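Local coordinates for protein coatomer subunit delta (Saccharomyces cerevisiae, PDB 5FJZ) that is the delta subunit of coatomer, which probably returns dilysine-tagged proteins from Golgi to endoplasmic reticulum, and binds a tryptophan motif of Dsl1 through this mu-homology domain, at residues 121-127 with 266-270. Numbering follows the deposited sequence.
Sequences IPLTLTT and EYLVQ
Tyr267 reaches from the last strand of the mu-homology domain to the start of strand 123-131, linking the C-terminal strand to a strand of another sheet by side chains and one side-chain-to-backbone bond. Its OH donates a short hydrogen bond to the backbone O of Leu123, 2.5 Å away. The donor is tilted 25° from the carbonyl plane. Around that hydroxyl sit CD of Pro122, 3.3 Å from OH, and CG2 of Ile121. CD2 of Leu125 lies in the plane of the ring, at its edge, 4.0 Å from CE1 of Tyr267. The ring gets across because CG stands roughly anti to the backbone N (chi1 -152°), which sends the phenol over the 8.0 Å between the strand axes. These run nearly parallel, too distant to pair as neighbours in one sheet. A phenylalanine in place of Tyr267 would probably leave the Leu123 carbonyl without this donor. Past the hydroxyl, the contact continues through Val269, whose CG1 rests 3.9 Å from CD2 of Leu125. The methyl CG2 of Thr127 meets CG2 of Val269 tip to tip at 3.8 Å. Further out, Phe224 packs edge-to-face with the tyrosine ring and also touches Pro122, while Val222 of the same strand meets both Leu125 and Tyr267. At the far end, OG1 of Thr127 is hydrogen-bonded to Tyr218 OH and to Arg29 O.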
loop_
_atom_site.group_PDB
_atom_site.type_symbol
_atom_site.label_atom_id
_atom_site.label_comp_id
_atom_site.label_asym_id
_atom_site.label_seq_id
_atom_site.Cartn_x
_atom_site.Cartn_y
_atom_site.Cartn_z
ATOM N N ILE A 121 -25.236 6.013 -7.525
ATOM C CA ILE A 121 -25.038 6.868 -6.329
ATOM C C ILE A 121 -26.219 6.739 -5.355
ATOM O O ILE A 121 -27.361 7.008 -5.756
ATOM C CB ILE A 121 -24.732 8.275 -6.845
ATOM C CG1 ILE A 121 -23.282 8.187 -7.463
ATOM C CG2 ILE A 121 -24.876 9.331 -5.773
ATOM C CD1 ILE A 121 -22.765 9.432 -8.150
ATOM N N PRO A 122 -25.970 6.292 -4.131
ATOM C CA PRO A 122 -27.046 6.278 -3.161
ATOM C C PRO A 122 -27.340 7.692 -2.535
ATOM O O PRO A 122 -28.424 7.903 -2.014
ATOM C CB PRO A 122 -26.533 5.342 -2.104
ATOM C CG PRO A 122 -25.040 5.502 -2.144
ATOM C CD PRO A 122 -24.680 5.779 -3.563
ATOM N N LEU A 123 -26.328 8.525 -2.460
ATOM C CA LEU A 123 -26.379 9.826 -1.757
ATOM C C LEU A 123 -25.710 10.916 -2.556
ATOM O O LEU A 123 -24.489 10.911 -2.739
ATOM C CB LEU A 123 -25.777 9.681 -0.385
ATOM C CG LEU A 123 -25.904 10.864 0.538
ATOM C CD1 LEU A 123 -27.252 10.951 1.166
ATOM C CD2 LEU A 123 -24.815 10.764 1.616
ATOM N N THR A 124 -26.479 11.873 -3.075
ATOM C CA THR A 124 -25.952 12.992 -3.836
ATOM C C THR A 124 -25.602 14.098 -2.895
ATOM O O THR A 124 -26.150 14.185 -1.838
ATOM C CB THR A 124 -26.967 13.493 -4.911
ATOM O OG1 THR A 124 -28.211 13.700 -4.306
ATOM C CG2 THR A 124 -27.218 12.419 -5.948
ATOM N N LEU A 125 -24.558 14.852 -3.260
ATOM C CA LEU A 125 -23.978 15.906 -2.431
ATOM C C LEU A 125 -23.760 17.210 -3.190
ATOM O O LEU A 125 -23.411 17.196 -4.373
ATOM C CB LEU A 125 -22.623 15.439 -2.033
ATOM C CG LEU A 125 -22.375 14.649 -0.788
ATOM C CD1 LEU A 125 -23.523 14.060 -0.004
ATOM C CD2 LEU A 125 -21.170 13.693 -0.922
ATOM N N THR A 126 -23.936 18.353 -2.507
ATOM C CA THR A 126 -23.667 19.611 -2.997
ATOM C C THR A 126 -23.225 20.480 -1.851
ATOM O O THR A 126 -23.645 20.246 -0.701
ATOM C CB THR A 126 -24.971 20.295 -3.550
ATOM O OG1 THR A 126 -25.553 19.503 -4.586
ATOM C CG2 THR A 126 -24.629 21.628 -4.135
ATOM N N THR A 127 -22.414 21.460 -2.136
ATOM C CA THR A 127 -21.953 22.347 -1.070
ATOM C C THR A 127 -22.167 23.803 -1.445
ATOM O O THR A 127 -22.083 24.162 -2.615
ATOM C CB THR A 127 -20.485 22.090 -0.701
ATOM O OG1 THR A 127 -19.605 22.398 -1.769
ATOM C CG2 THR A 127 -20.253 20.646 -0.337
ATOM N N GLU A 266 -14.173 5.974 -1.269
ATOM C CA GLU A 266 -13.728 7.295 -1.685
ATOM C C GLU A 266 -14.934 8.109 -2.208
ATOM O O GLU A 266 -15.268 7.998 -3.338
ATOM C CB GLU A 266 -12.636 7.193 -2.745
ATOM C CG GLU A 266 -11.346 6.541 -2.199
ATOM C CD GLU A 266 -10.195 6.390 -3.225
ATOM O OE1 GLU A 266 -10.353 6.690 -4.439
ATOM O OE2 GLU A 266 -9.128 5.881 -2.827
ATOM N N TYR A 267 -15.596 8.804 -1.288
ATOM C CA TYR A 267 -16.900 9.332 -1.490
ATOM C C TYR A 267 -16.751 10.791 -1.091
ATOM O O TYR A 267 -16.778 11.136 0.112
ATOM C CB TYR A 267 -17.951 8.648 -0.708
ATOM C CG TYR A 267 -19.341 8.667 -1.324
ATOM C CD1 TYR A 267 -20.134 9.820 -1.243
ATOM C CD2 TYR A 267 -19.923 7.522 -1.839
ATOM C CE1 TYR A 267 -21.439 9.822 -1.710
ATOM C CE2 TYR A 267 -21.231 7.515 -2.312
ATOM C CZ TYR A 267 -21.965 8.682 -2.301
ATOM O OH TYR A 267 -23.275 8.699 -2.793
ATOM N N LEU A 268 -16.547 11.628 -2.089
ATOM C CA LEU A 268 -16.164 12.991 -1.810
ATOM C C LEU A 268 -16.582 14.155 -2.752
ATOM O O LEU A 268 -16.861 13.946 -3.866
ATOM C CB LEU A 268 -14.648 13.050 -1.661
ATOM C CG LEU A 268 -13.594 13.093 -2.753
ATOM C CD1 LEU A 268 -12.542 12.046 -2.388
ATOM C CD2 LEU A 268 -14.031 12.877 -4.154
ATOM N N VAL A 269 -16.480 15.360 -2.212
ATOM C CA VAL A 269 -16.668 16.597 -2.958
ATOM C C VAL A 269 -15.397 17.374 -2.990
ATOM O O VAL A 269 -14.733 17.633 -1.997
ATOM C CB VAL A 269 -18.029 17.302 -2.729
ATOM C CG1 VAL A 269 -18.803 16.763 -1.582
ATOM C CG2 VAL A 269 -17.966 18.825 -2.827
ATOM N N GLN A 270 -15.054 17.794 -4.174
ATOM C CA GLN A 270 -13.764 18.318 -4.453
ATOM C C GLN A 270 -13.848 19.561 -5.338
ATOM O O GLN A 270 -13.141 20.540 -5.124
ATOM C CB GLN A 270 -13.045 17.192 -5.191
ATOM C CG GLN A 270 -11.637 17.393 -5.602
ATOM C CD GLN A 270 -10.812 16.235 -5.122
ATOM O OE1 GLN A 270 -10.960 15.100 -5.575
ATOM N NE2 GLN A 270 -9.997 16.498 -4.132
ATOM O OXT GLN A 270 -14.540 19.472 -6.360
#